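PDB 6G43: putative major capsid protein from Cafeteriavirus-dependent mavirus, which probably forms the trimeric double jelly-roll building block of the virus's icosahedral capsid. Local coordinates for residues 43-48 / 61-66; 153-158 / 415-420; 439-444 / 498-503. All coordinates share one frame; numbering follows the deposited sequence.

Interaction 1 of 3, residues 43-48 / 61-66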
ATOM      1  N   GLN A  43      31.830   4.065  -8.961  1.00 31.06           N
ATOM      2  CA  GLN A  43      32.933   5.026  -8.884  1.00 31.29           C
ATOM      3  C   GLN A  43      32.421   6.460  -8.788  1.00 30.25           C
ATOM      4  O   GLN A  43      31.352   6.796  -9.307  1.00 29.87           O
ATOM      5  CB  GLN A  43      33.939   4.871 -10.042  1.00 32.28           C
ATOM      6  CG  GLN A  43      33.389   4.377 -11.369  1.00 33.12           C
ATOM      7  CD  GLN A  43      34.491   4.183 -12.400  1.00 33.70           C
ATOM      8  OE1 GLN A  43      35.164   3.157 -12.407  1.00 34.29           O
ATOM      9  NE2 GLN A  43      34.680   5.167 -13.270  1.00 34.03           N
ATOM     10  N   THR A  44      33.212   7.286  -8.106  1.00 29.25           N
ATOM     11  CA  THR A  44      32.880   8.672  -7.817  1.00 28.74           C
ATOM     12  C   THR A  44      33.666   9.575  -8.765  1.00 27.96           C
ATOM     13  O   THR A  44      34.899   9.554  -8.772  1.00 27.21           O
ATOM     14  CB  THR A  44      33.238   9.010  -6.355  1.00 28.86           C
ATOM     15  OG1 THR A  44      32.581   8.085  -5.477  1.00 29.21           O
ATOM     16  CG2 THR A  44      32.817  10.427  -5.992  1.00 29.03           C
ATOM     17  N   ILE A  45      32.939  10.357  -9.561  1.00 27.66           N
ATOM     18  CA  ILE A  45      33.528  11.278 -10.529  1.00 27.60           C
ATOM     19  C   ILE A  45      33.451  12.695  -9.964  1.00 27.84           C
ATOM     20  O   ILE A  45      32.357  13.200  -9.694  1.00 27.59           O
ATOM     21  CB  ILE A  45      32.797  11.206 -11.889  1.00 27.47           C
ATOM     22  CG1 ILE A  45      32.868   9.780 -12.457  1.00 27.43           C
ATOM     23  CG2 ILE A  45      33.399  12.197 -12.885  1.00 27.39           C
ATOM     24  CD1 ILE A  45      31.807   9.468 -13.488  1.00 27.47           C
ATOM     25  N   GLN A  46      34.614  13.319  -9.773  1.00 27.83           N
ATOM     26  CA  GLN A  46      34.697  14.708  -9.325  1.00 27.85           C
ATOM     27  C   GLN A  46      34.503  15.643 -10.516  1.00 27.92           C
ATOM     28  O   GLN A  46      34.811  15.261 -11.649  1.00 28.42           O
ATOM     29  CB  GLN A  46      36.063  14.983  -8.686  1.00 27.76           C
ATOM     30  CG  GLN A  46      36.392  14.120  -7.474  1.00 27.90           C
ATOM     31  CD  GLN A  46      35.431  14.325  -6.310  1.00 28.19           C
ATOM     32  OE1 GLN A  46      34.915  15.425  -6.099  1.00 28.24           O
ATOM     33  NE2 GLN A  46      35.187  13.261  -5.544  1.00 28.26           N
ATOM     34  N   PRO A  47      33.996  16.872 -10.274  1.00 27.85           N
ATOM     35  CA  PRO A  47      33.890  17.849 -11.361  1.00 28.18           C
ATOM     36  C   PRO A  47      35.257  18.405 -11.789  1.00 28.50           C
ATOM     37  O   PRO A  47      36.226  18.315 -11.034  1.00 28.12           O
ATOM     38  CB  PRO A  47      33.000  18.948 -10.768  1.00 28.02           C
ATOM     39  CG  PRO A  47      33.193  18.849  -9.296  1.00 27.85           C
ATOM     40  CD  PRO A  47      33.494  17.411  -8.995  1.00 27.85           C
ATOM     41  N   VAL A  48      35.315  18.965 -12.996  1.00 29.22           N
ATOM     42  CA  VAL A  48      36.581  19.443 -13.584  1.00 29.70           C
ATOM     43  C   VAL A  48      37.239  20.598 -12.817  1.00 30.00           C
ATOM     44  O   VAL A  48      38.462  20.734 -12.832  1.00 29.93           O
ATOM     45  CB  VAL A  48      36.419  19.853 -15.072  1.00 29.85           C
ATOM     46  CG1 VAL A  48      35.929  18.672 -15.902  1.00 29.95           C
ATOM     47  CG2 VAL A  48      35.494  21.059 -15.232  1.00 29.73           C
ATOM     48  N   PHE A  61      31.160  17.788 -15.332  1.00 25.16           N
ATOM     49  CA  PHE A  61      31.807  16.484 -15.178  1.00 25.27           C
ATOM     50  C   PHE A  61      32.279  16.024 -16.551  1.00 25.50           C
ATOM     51  O   PHE A  61      31.598  16.260 -17.546  1.00 25.05           O
ATOM     52  CB  PHE A  61      30.827  15.464 -14.600  1.00 24.87           C
ATOM     53  CG  PHE A  61      30.335  15.815 -13.232  1.00 24.45           C
ATOM     54  CD1 PHE A  61      31.045  15.420 -12.101  1.00 24.37           C
ATOM     55  CD2 PHE A  61      29.169  16.551 -13.068  1.00 24.34           C
ATOM     56  CE1 PHE A  61      30.593  15.752 -10.833  1.00 24.45           C
ATOM     57  CE2 PHE A  61      28.712  16.886 -11.801  1.00 24.38           C
ATOM     58  CZ  PHE A  61      29.426  16.485 -10.682  1.00 24.51           C
ATOM     59  N   ASN A  62      33.443  15.377 -16.593  1.00 26.06           N
ATOM     60  CA  ASN A  62      34.028  14.872 -17.840  1.00 26.55           C
ATOM     61  C   ASN A  62      34.804  13.603 -17.514  1.00 26.54           C
ATOM     62  O   ASN A  62      35.868  13.670 -16.898  1.00 25.77           O
ATOM     63  CB  ASN A  62      34.945  15.932 -18.472  1.00 26.97           C
ATOM     64  CG  ASN A  62      35.513  15.510 -19.826  1.00 27.29           C
ATOM     65  OD1 ASN A  62      35.642  14.324 -20.127  1.00 27.74           O
ATOM     66  ND2 ASN A  62      35.869  16.490 -20.644  1.00 27.47           N
ATOM     67  N   GLN A  63      34.266  12.455 -17.928  1.00 27.14           N
ATOM     68  CA  GLN A  63      34.892  11.163 -17.653  1.00 27.45           C
ATOM     69  C   GLN A  63      34.510  10.116 -18.701  1.00 27.57           C
ATOM     70  O   GLN A  63      33.391   9.601 -18.677  1.00 27.49           O
ATOM     71  CB  GLN A  63      34.504  10.664 -16.253  1.00 27.70           C
ATOM     72  CG  GLN A  63      35.178   9.360 -15.823  1.00 28.06           C
ATOM     73  CD  GLN A  63      36.699   9.457 -15.826  1.00 28.28           C
ATOM     74  OE1 GLN A  63      37.284  10.121 -14.970  1.00 28.48           O
ATOM     75  NE2 GLN A  63      37.344   8.803 -16.793  1.00 28.22           N
ATOM     76  N   PRO A  64      35.445   9.795 -19.623  1.00 27.28           N
ATOM     77  CA  PRO A  64      35.288   8.635 -20.499  1.00 27.21           C
ATOM     78  C   PRO A  64      35.109   7.334 -19.713  1.00 27.50           C
ATOM     79  O   PRO A  64      35.754   7.142 -18.677  1.00 27.26           O
ATOM     80  CB  PRO A  64      36.606   8.610 -21.279  1.00 27.36           C
ATOM     81  CG  PRO A  64      37.027  10.036 -21.332  1.00 27.32           C
ATOM     82  CD  PRO A  64      36.612  10.612 -20.007  1.00 27.22           C
ATOM     83  N   LEU A  65      34.231   6.462 -20.204  1.00 27.73           N
ATOM     84  CA  LEU A  65      33.919   5.200 -19.539  1.00 27.93           C
ATOM     85  C   LEU A  65      33.679   4.114 -20.581  1.00 28.20           C
ATOM     86  O   LEU A  65      32.738   4.202 -21.375  1.00 28.09           O
ATOM     87  CB  LEU A  65      32.675   5.355 -18.655  1.00 27.74           C
ATOM     88  CG  LEU A  65      32.785   6.247 -17.414  1.00 27.70           C
ATOM     89  CD1 LEU A  65      31.412   6.467 -16.793  1.00 27.74           C
ATOM     90  CD2 LEU A  65      33.742   5.657 -16.388  1.00 27.62           C
ATOM     91  N   GLY A  66      34.533   3.094 -20.577  1.00 28.10           N
ATOM     92  CA  GLY A  66      34.346   1.922 -21.429  1.00 28.24           C
ATOM     93  C   GLY A  66      33.257   1.002 -20.904  1.00 28.12           C
ATOM     94  O   GLY A  66      32.738   1.202 -19.802  1.00 28.15           O
TER
HETATM   95  O   HOH W   1      35.082  15.429 -14.356  1.00 22.30           O

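Interaction 2 of 3, residues 153-158 / 415-420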
ATOM      1  N   LYS A 153       0.027  25.045   3.225  1.00 26.89           N
ATOM      2  CA  LYS A 153       0.728  25.357   4.468  1.00 27.75           C
ATOM      3  C   LYS A 153       1.094  24.054   5.175  1.00 27.54           C
ATOM      4  O   LYS A 153       0.318  23.099   5.164  1.00 27.04           O
ATOM      5  CB  LYS A 153      -0.160  26.201   5.383  1.00 28.94           C
ATOM      6  CG  LYS A 153      -0.441  27.605   4.875  1.00 30.20           C
ATOM      7  CD  LYS A 153      -1.204  28.421   5.910  1.00 31.21           C
ATOM      8  CE  LYS A 153      -1.384  29.861   5.452  1.00 32.43           C
ATOM      9  NZ  LYS A 153      -2.084  30.701   6.467  1.00 33.11           N
ATOM     10  N   ILE A 154       2.279  24.029   5.784  1.00 27.72           N
ATOM     11  CA  ILE A 154       2.749  22.901   6.585  1.00 27.67           C
ATOM     12  C   ILE A 154       2.840  23.343   8.042  1.00 28.28           C
ATOM     13  O   ILE A 154       3.528  24.320   8.356  1.00 28.51           O
ATOM     14  CB  ILE A 154       4.132  22.410   6.104  1.00 27.72           C
ATOM     15  CG1 ILE A 154       4.014  21.787   4.705  1.00 27.39           C
ATOM     16  CG2 ILE A 154       4.716  21.387   7.076  1.00 27.69           C
ATOM     17  CD1 ILE A 154       5.326  21.704   3.953  1.00 27.34           C
ATOM     18  N   LYS A 155       2.150  22.620   8.921  1.00 28.67           N
ATOM     19  CA  LYS A 155       2.234  22.835  10.365  1.00 28.90           C
ATOM     20  C   LYS A 155       2.697  21.555  11.056  1.00 28.49           C
ATOM     21  O   LYS A 155       2.514  20.452  10.532  1.00 28.64           O
ATOM     22  CB  LYS A 155       0.887  23.306  10.914  1.00 29.69           C
ATOM     23  CG  LYS A 155       0.397  24.577  10.239  1.00 30.33           C
ATOM     24  CD  LYS A 155      -0.590  25.361  11.087  1.00 30.59           C
ATOM     25  CE  LYS A 155      -0.968  26.659  10.388  1.00 31.10           C
ATOM     26  NZ  LYS A 155      -1.829  27.532  11.230  1.00 31.39           N
ATOM     27  N   ALA A 156       3.296  21.716  12.234  1.00 28.03           N
ATOM     28  CA  ALA A 156       3.926  20.615  12.965  1.00 28.07           C
ATOM     29  C   ALA A 156       2.961  19.477  13.291  1.00 27.90           C
ATOM     30  O   ALA A 156       3.323  18.308  13.161  1.00 27.90           O
ATOM     31  CB  ALA A 156       4.565  21.142  14.243  1.00 28.10           C
ATOM     32  N   VAL A 157       1.743  19.827  13.708  1.00 27.82           N
ATOM     33  CA  VAL A 157       0.721  18.834  14.077  1.00 27.68           C
ATOM     34  C   VAL A 157       0.134  18.042  12.901  1.00 27.45           C
ATOM     35  O   VAL A 157      -0.256  16.888  13.090  1.00 27.41           O
ATOM     36  CB  VAL A 157      -0.445  19.447  14.904  1.00 27.52           C
ATOM     37  CG1 VAL A 157       0.077  20.073  16.192  1.00 27.72           C
ATOM     38  CG2 VAL A 157      -1.267  20.450  14.095  1.00 27.61           C
ATOM     39  N   SER A 158       0.057  18.652  11.712  1.00 26.99           N
ATOM     40  CA  SER A 158      -0.504  17.993  10.516  1.00 26.85           C
ATOM     41  C   SER A 158       0.018  16.561  10.360  1.00 26.49           C
ATOM     42  O   SER A 158       1.214  16.309  10.530  1.00 26.01           O
ATOM     43  CB  SER A 158      -0.197  18.799   9.248  1.00 26.90           C
ATOM     44  OG  SER A 158      -0.840  20.061   9.269  1.00 27.29           O
ATOM     45  N   PHE A 415      -7.668  33.106   8.778  1.00 35.17           N
ATOM     46  CA  PHE A 415      -6.739  32.864   7.670  1.00 35.32           C
ATOM     47  C   PHE A 415      -5.499  32.066   8.077  1.00 35.61           C
ATOM     48  O   PHE A 415      -5.076  31.168   7.347  1.00 35.02           O
ATOM     49  CB  PHE A 415      -6.311  34.189   7.028  1.00 34.31           C
ATOM     50  CG  PHE A 415      -5.430  34.016   5.821  1.00 33.64           C
ATOM     51  CD1 PHE A 415      -5.932  33.424   4.668  1.00 33.38           C
ATOM     52  CD2 PHE A 415      -4.098  34.424   5.837  1.00 33.34           C
ATOM     53  CE1 PHE A 415      -5.131  33.250   3.551  1.00 33.07           C
ATOM     54  CE2 PHE A 415      -3.290  34.253   4.719  1.00 33.39           C
ATOM     55  CZ  PHE A 415      -3.808  33.665   3.572  1.00 33.21           C
ATOM     56  N   LYS A 416      -4.930  32.402   9.234  1.00 36.75           N
ATOM     57  CA  LYS A 416      -3.776  31.690   9.790  1.00 37.21           C
ATOM     58  C   LYS A 416      -4.067  30.202  10.018  1.00 35.90           C
ATOM     59  O   LYS A 416      -3.238  29.352   9.687  1.00 36.31           O
ATOM     60  CB  LYS A 416      -3.333  32.346  11.104  1.00 38.62           C
ATOM     61  CG  LYS A 416      -1.964  31.900  11.600  1.00 40.15           C
ATOM     62  CD  LYS A 416      -1.662  32.446  12.987  1.00 41.30           C
ATOM     63  CE  LYS A 416      -0.356  31.882  13.529  1.00 42.09           C
ATOM     64  NZ  LYS A 416      -0.166  32.215  14.968  1.00 42.51           N
ATOM     65  N   GLU A 417      -5.235  29.903  10.585  1.00 34.08           N
ATOM     66  CA  GLU A 417      -5.661  28.520  10.819  1.00 33.27           C
ATOM     67  C   GLU A 417      -6.012  27.771   9.529  1.00 31.19           C
ATOM     68  O   GLU A 417      -5.840  26.554   9.456  1.00 30.63           O
ATOM     69  CB  GLU A 417      -6.865  28.483  11.770  1.00 34.29           C
ATOM     70  CG  GLU A 417      -6.584  28.985  13.180  1.00 35.50           C
ATOM     71  CD  GLU A 417      -5.631  28.093  13.959  1.00 36.72           C
ATOM     72  OE1 GLU A 417      -5.851  26.861  13.997  1.00 37.80           O
ATOM     73  OE2 GLU A 417      -4.661  28.629  14.541  1.00 37.98           O
ATOM     74  N   ALA A 418      -6.507  28.499   8.528  1.00 29.44           N
ATOM     75  CA  ALA A 418      -6.950  27.911   7.264  1.00 28.28           C
ATOM     76  C   ALA A 418      -5.806  27.266   6.480  1.00 27.46           C
ATOM     77  O   ALA A 418      -4.786  27.909   6.211  1.00 27.37           O
ATOM     78  CB  ALA A 418      -7.639  28.963   6.409  1.00 28.14           C
ATOM     79  N   ILE A 419      -5.995  25.992   6.135  1.00 26.26           N
ATOM     80  CA  ILE A 419      -5.056  25.227   5.317  1.00 25.58           C
ATOM     81  C   ILE A 419      -5.829  24.720   4.103  1.00 24.97           C
ATOM     82  O   ILE A 419      -6.935  24.190   4.242  1.00 24.94           O
ATOM     83  CB  ILE A 419      -4.441  24.037   6.096  1.00 25.28           C
ATOM     84  CG1 ILE A 419      -3.673  24.543   7.327  1.00 25.14           C
ATOM     85  CG2 ILE A 419      -3.491  23.237   5.206  1.00 25.24           C
ATOM     86  CD1 ILE A 419      -3.319  23.466   8.331  1.00 25.08           C
ATOM     87  N   PHE A 420      -5.233  24.893   2.925  1.00 24.47           N
ATOM     88  CA  PHE A 420      -5.841  24.505   1.653  1.00 24.35           C
ATOM     89  C   PHE A 420      -5.039  23.394   1.003  1.00 24.08           C
ATOM     90  O   PHE A 420      -3.854  23.218   1.294  1.00 23.94           O
ATOM     91  CB  PHE A 420      -5.892  25.705   0.707  1.00 24.55           C
ATOM     92  CG  PHE A 420      -6.717  26.843   1.229  1.00 24.93           C
ATOM     93  CD1 PHE A 420      -6.143  27.827   2.031  1.00 24.81           C
ATOM     94  CD2 PHE A 420      -8.075  26.920   0.941  1.00 25.03           C
ATOM     95  CE1 PHE A 420      -6.910  28.871   2.526  1.00 25.01           C
ATOM     96  CE2 PHE A 420      -8.845  27.962   1.432  1.00 25.02           C
ATOM     97  CZ  PHE A 420      -8.263  28.939   2.226  1.00 24.96           C
TER

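Interaction 3 of 3, residues 439-444 / 498-503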
ATOM      1  N   ASN A 439      -7.941  12.535 -37.029  1.00 43.37           N
ATOM      2  CA  ASN A 439      -6.508  12.543 -37.355  1.00 42.68           C
ATOM      3  C   ASN A 439      -5.607  13.098 -36.239  1.00 42.54           C
ATOM      4  O   ASN A 439      -4.401  12.829 -36.233  1.00 41.59           O
ATOM      5  CB  ASN A 439      -6.265  13.325 -38.652  1.00 42.29           C
ATOM      6  CG  ASN A 439      -6.868  12.641 -39.873  1.00 42.29           C
ATOM      7  OD1 ASN A 439      -6.910  11.412 -39.959  1.00 41.97           O
ATOM      8  ND2 ASN A 439      -7.330  13.439 -40.831  1.00 42.25           N
ATOM      9  N   VAL A 440      -6.181  13.873 -35.315  1.00 42.12           N
ATOM     10  CA  VAL A 440      -5.449  14.386 -34.151  1.00 41.99           C
ATOM     11  C   VAL A 440      -5.277  13.256 -33.128  1.00 41.87           C
ATOM     12  O   VAL A 440      -6.148  13.028 -32.285  1.00 41.82           O
ATOM     13  CB  VAL A 440      -6.169  15.601 -33.518  1.00 41.57           C
ATOM     14  CG1 VAL A 440      -5.401  16.132 -32.312  1.00 41.49           C
ATOM     15  CG2 VAL A 440      -6.342  16.710 -34.543  1.00 41.45           C
HETATM   16  N   MSE A 441      -4.154  12.546 -33.229  1.00 41.85           N
HETATM   17  CA  MSE A 441      -3.854  11.394 -32.375  1.00 42.93           C
HETATM   18  C   MSE A 441      -2.428  11.441 -31.935  1.00 40.66           C
HETATM   19  O   MSE A 441      -1.588  12.030 -32.610  1.00 38.75           O
HETATM   20  CB  MSE A 441      -4.004  10.115 -33.177  1.00 46.55           C
HETATM   21  CG  MSE A 441      -5.466   9.771 -33.431  1.00 49.57           C
HETATM   22 SE   MSE A 441      -5.641   8.252 -34.677  1.00 56.53          SE
HETATM   23  CE  MSE A 441      -3.956   8.290 -35.673  1.00 54.07           C
ATOM     24  N   ALA A 442      -2.141  10.783 -30.814  1.00 38.82           N
ATOM     25  CA  ALA A 442      -0.799  10.745 -30.243  1.00 37.53           C
ATOM     26  C   ALA A 442       0.224  10.248 -31.268  1.00 36.88           C
ATOM     27  O   ALA A 442      -0.011   9.248 -31.948  1.00 36.36           O
ATOM     28  CB  ALA A 442      -0.785   9.862 -29.006  1.00 37.39           C
ATOM     29  N   ASN A 443       1.332  10.979 -31.385  1.00 35.94           N
ATOM     30  CA  ASN A 443       2.414  10.697 -32.345  1.00 35.94           C
ATOM     31  C   ASN A 443       2.042  10.850 -33.834  1.00 36.08           C
ATOM     32  O   ASN A 443       2.748  10.332 -34.706  1.00 35.95           O
ATOM     33  CB  ASN A 443       3.041   9.316 -32.074  1.00 35.67           C
ATOM     34  CG  ASN A 443       3.674   9.221 -30.696  1.00 35.14           C
ATOM     35  OD1 ASN A 443       4.267  10.181 -30.203  1.00 34.97           O
ATOM     36  ND2 ASN A 443       3.555   8.056 -30.068  1.00 35.33           N
ATOM     37  N   ALA A 444       0.970  11.586 -34.129  1.00 36.20           N
ATOM     38  CA  ALA A 444       0.590  11.879 -35.509  1.00 36.73           C
ATOM     39  C   ALA A 444       1.450  13.019 -36.039  1.00 37.49           C
ATOM     40  O   ALA A 444       1.634  14.027 -35.353  1.00 36.69           O
ATOM     41  CB  ALA A 444      -0.880  12.251 -35.593  1.00 36.53           C
ATOM     42  N   ASP A 498      -2.963   8.059 -41.068  1.00 38.35           N
ATOM     43  CA  ASP A 498      -3.417   6.841 -41.739  1.00 39.22           C
ATOM     44  C   ASP A 498      -2.658   5.578 -41.301  1.00 38.77           C
ATOM     45  O   ASP A 498      -3.262   4.515 -41.171  1.00 38.17           O
ATOM     46  CB  ASP A 498      -3.326   7.004 -43.260  1.00 40.46           C
ATOM     47  CG  ASP A 498      -4.050   5.895 -44.009  1.00 41.67           C
ATOM     48  OD1 ASP A 498      -5.283   5.765 -43.842  1.00 41.97           O
ATOM     49  OD2 ASP A 498      -3.386   5.149 -44.763  1.00 42.75           O
ATOM     50  N   GLN A 499      -1.344   5.696 -41.091  1.00 39.19           N
ATOM     51  CA  GLN A 499      -0.534   4.593 -40.540  1.00 39.30           C
ATOM     52  C   GLN A 499      -1.055   4.134 -39.178  1.00 39.02           C
ATOM     53  O   GLN A 499      -1.289   2.945 -38.959  1.00 38.37           O
ATOM     54  CB  GLN A 499       0.937   5.004 -40.390  1.00 39.41           C
ATOM     55  CG  GLN A 499       1.767   4.880 -41.655  1.00 39.87           C
ATOM     56  CD  GLN A 499       3.194   5.377 -41.456  1.00 39.95           C
ATOM     57  OE1 GLN A 499       3.413   6.557 -41.169  1.00 38.94           O
ATOM     58  NE2 GLN A 499       4.172   4.480 -41.606  1.00 40.04           N
ATOM     59  N   LEU A 500      -1.228   5.096 -38.278  1.00 39.23           N
ATOM     60  CA  LEU A 500      -1.649   4.831 -36.902  1.00 40.11           C
ATOM     61  C   LEU A 500      -3.095   4.321 -36.792  1.00 40.12           C
ATOM     62  O   LEU A 500      -3.375   3.427 -35.989  1.00 39.72           O
ATOM     63  CB  LEU A 500      -1.469   6.098 -36.070  1.00 39.95           C
ATOM     64  CG  LEU A 500      -0.052   6.660 -35.938  1.00 40.21           C
ATOM     65  CD1 LEU A 500      -0.084   8.010 -35.236  1.00 40.26           C
ATOM     66  CD2 LEU A 500       0.868   5.696 -35.209  1.00 40.34           C
ATOM     67  N   LEU A 501      -3.998   4.884 -37.596  1.00 40.90           N
ATOM     68  CA  LEU A 501      -5.390   4.418 -37.677  1.00 42.02           C
ATOM     69  C   LEU A 501      -5.518   2.972 -38.174  1.00 42.67           C
ATOM     70  O   LEU A 501      -6.353   2.218 -37.675  1.00 42.34           O
ATOM     71  CB  LEU A 501      -6.207   5.341 -38.589  1.00 42.50           C
ATOM     72  CG  LEU A 501      -6.582   6.714 -38.024  1.00 42.86           C
ATOM     73  CD1 LEU A 501      -6.966   7.670 -39.146  1.00 43.21           C
ATOM     74  CD2 LEU A 501      -7.713   6.596 -37.013  1.00 43.17           C
ATOM     75  N   ARG A 502      -4.688   2.604 -39.153  1.00 43.92           N
ATOM     76  CA  ARG A 502      -4.670   1.251 -39.724  1.00 44.93           C
ATOM     77  C   ARG A 502      -3.890   0.206 -38.909  1.00 43.47           C
ATOM     78  O   ARG A 502      -3.939  -0.982 -39.232  1.00 43.06           O
ATOM     79  CB  ARG A 502      -4.105   1.297 -41.153  1.00 47.56           C
ATOM     80  CG  ARG A 502      -5.059   1.887 -42.182  1.00 50.09           C
ATOM     81  CD  ARG A 502      -4.579   1.622 -43.605  1.00 52.43           C
ATOM     82  NE  ARG A 502      -5.561   2.040 -44.610  1.00 54.39           N
ATOM     83  CZ  ARG A 502      -5.466   1.812 -45.924  1.00 56.24           C
ATOM     84  NH1 ARG A 502      -4.421   1.157 -46.439  1.00 56.62           N
ATOM     85  NH2 ARG A 502      -6.428   2.242 -46.739  1.00 56.57           N
ATOM     86  N   SER A 503      -3.175   0.637 -37.868  1.00 42.49           N
ATOM     87  CA  SER A 503      -2.346  -0.262 -37.061  1.00 41.40           C
ATOM     88  C   SER A 503      -3.184  -1.271 -36.263  1.00 41.08           C
ATOM     89  O   SER A 503      -4.355  -1.008 -35.987  1.00 40.90           O
ATOM     90  CB  SER A 503      -1.471   0.547 -36.104  1.00 40.87           C
ATOM     91  OG  SER A 503      -0.652   1.458 -36.812  1.00 39.96           O
TER

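Interaction 1 of 3, residues 43-48 / 61-66
The carbonyl oxygen of Gln46 and the backbone N of Asn62 are joined through one water. The water donates to Gln46 O at 2.7 Å and accepts from Asn62 N at 2.8 Å, which ties the two backbones where no direct hydrogen bond passes between the segments. Beside this bridge, the ring of Phe61 meets segment 43-48 in two ways. Ile45 O lies at the ring edge, near its plane, 3.3 Å from Phe61 CE1, an approach that suits a polarised aromatic C-H. Pro47 lies over one face, its CB 4.0 Å above the ring plane of Phe61, near the rim, in a CH-pi-like contact. The methyl branch of Ile45 completes the apolar core: its CG2 reaches Phe61 CD1 at 4.1 Å and Gln63 CB at 3.9 Å, while CG1 and CD1 cross Gln63 near its CG. Gln63 offers aliphatic carbons here because its chain bends at chi2 (59°), turning the amide back on its own segment. There Gln63 NE2 donates to Pro64 O at 3.0 Å, almost straight (175°) and on a lone pair in the carbonyl plane, which restrains the rotation of the amide. At the far end Gln43 and Leu65 run past each other in opposite directions, NE2 of Gln43 lying 3.3 Å from CD2 of Leu65. Both segments belong to one antiparallel sheet, consistent with a jelly-roll of the hexon-like fold, but have different neighbours. Strand 42-45 pairs with strand 258-273, through Gln43 with Val270 and Ile45 with Met268, whereas strand 58-66 pairs with strand 222-235, through Phe61 with Val230 and Gln63 with Phe228. The Phe61 side chain touches Met268 and Leu232, one from each partner strand.

Interaction 2 of 3, residues 153-158 / 415-420
Lys153 and Lys155 reach from a long loop to the C-terminal end of helix 414-417, in a chain whose two large sets of antiparallel strands fit the double jelly-roll fold of hexon-like capsid proteins. The helix falls within the C-terminal family region, whereas the loop precedes strand 183-186, part of a large antiparallel sheet.

Hydrogen bonds come first. Lys155 NZ donates to Lys416 O at 2.8 Å, approaching 43° above the carbonyl plane and therefore off the lone pairs. Lys153 NZ makes a weak hydrogen bond to Phe415 O, at 3.2 Å. Both acceptors are carbonyls of the last helical turn, and Ala418 is the first residue to leave helical geometry; the helix dipole would probably favour positive charge here.

Charge effects follow. Lys153 NZ sits over one face of the Phe415 ring, 4.4 Å from its centroid and 21° off the ring normal, a cation-pi interaction formed by the same ammonium that bonds Phe415 O. Glu417 OE2 lies 4.5 Å from Lys155 NZ, beyond a salt bridge, and may modestly favour its charge.

Ile419 fills in the packing. Its CG2, anti to the backbone N with CG1 at chi1 -60°, lies 3.8 Å from Lys153 O, and CD1 passes more loosely, 4.3 Å from Lys155 CD. Ile419 also packs on Thr167 of the second subunit. Both lysine chains are extended beyond CG, and along the shaft of one of them Lys153 CD passes 3.6 Å from Ala418 O.

Interaction 3 of 3, residues 439-444 / 498-503
The amide of Asn439 turns its oxygen toward Leu501, OD1 lying 3.8 Å from Leu501 CD1, and the two side chains cross at about a right angle. The other flat group, the guanidinium of Arg502, has Asp498 OD2 over one face, 3.8 Å from NE: a long salt bridge within the helix, with no N-H aimed at the oxygen. The contact itself is carried by apolar groups. Met441, present as selenomethionine, places SE 3.5 Å from Leu501 CD2, and its CE lies 3.3 Å from Leu500 CB, which is tight for two carbons. The end bond has chi3 of -24°, away from a staggered position, and this turns CE toward the helix. Leu500 CD1 packs against the type II beta turn of 441-444, 3.5 Å from Ala442 O and 3.7 Å from Asn443 O; Ala444 N closes the turn on Met441 O. Asn443 ND2 donates a hydrogen bond to Asp477 OD2. The turn, in the loop before strand 448-457, is thus packed against helix 497-502, with Ser33 of the second subunit hydrogen-bonded to Ala442 O and Thr13 of the third subunit packed against Leu500.

The three contacts are well separated: their centres lie 43 to 48 Å apart, no atoms touch, and they follow in series along the chain. Interaction 1 is local, joining two strands of one sheet that have different pairing partners; it is partly buried and mixes a water bridge with ring packing. Interaction 2, also partly buried, links a loop to a distant helix end, where lysine hydrogen bonds and a cation-pi contact join with packing of Ile419. Interaction 3 is buried, has no hydrogen bond between its segments and rests on leucine and selenomethionine packing, partly against carbonyl oxygens. It reaches both other subunits, interaction 2 one, interaction 1 neither. Interaction 2 lies on the opposite side of the chain's centre from both others.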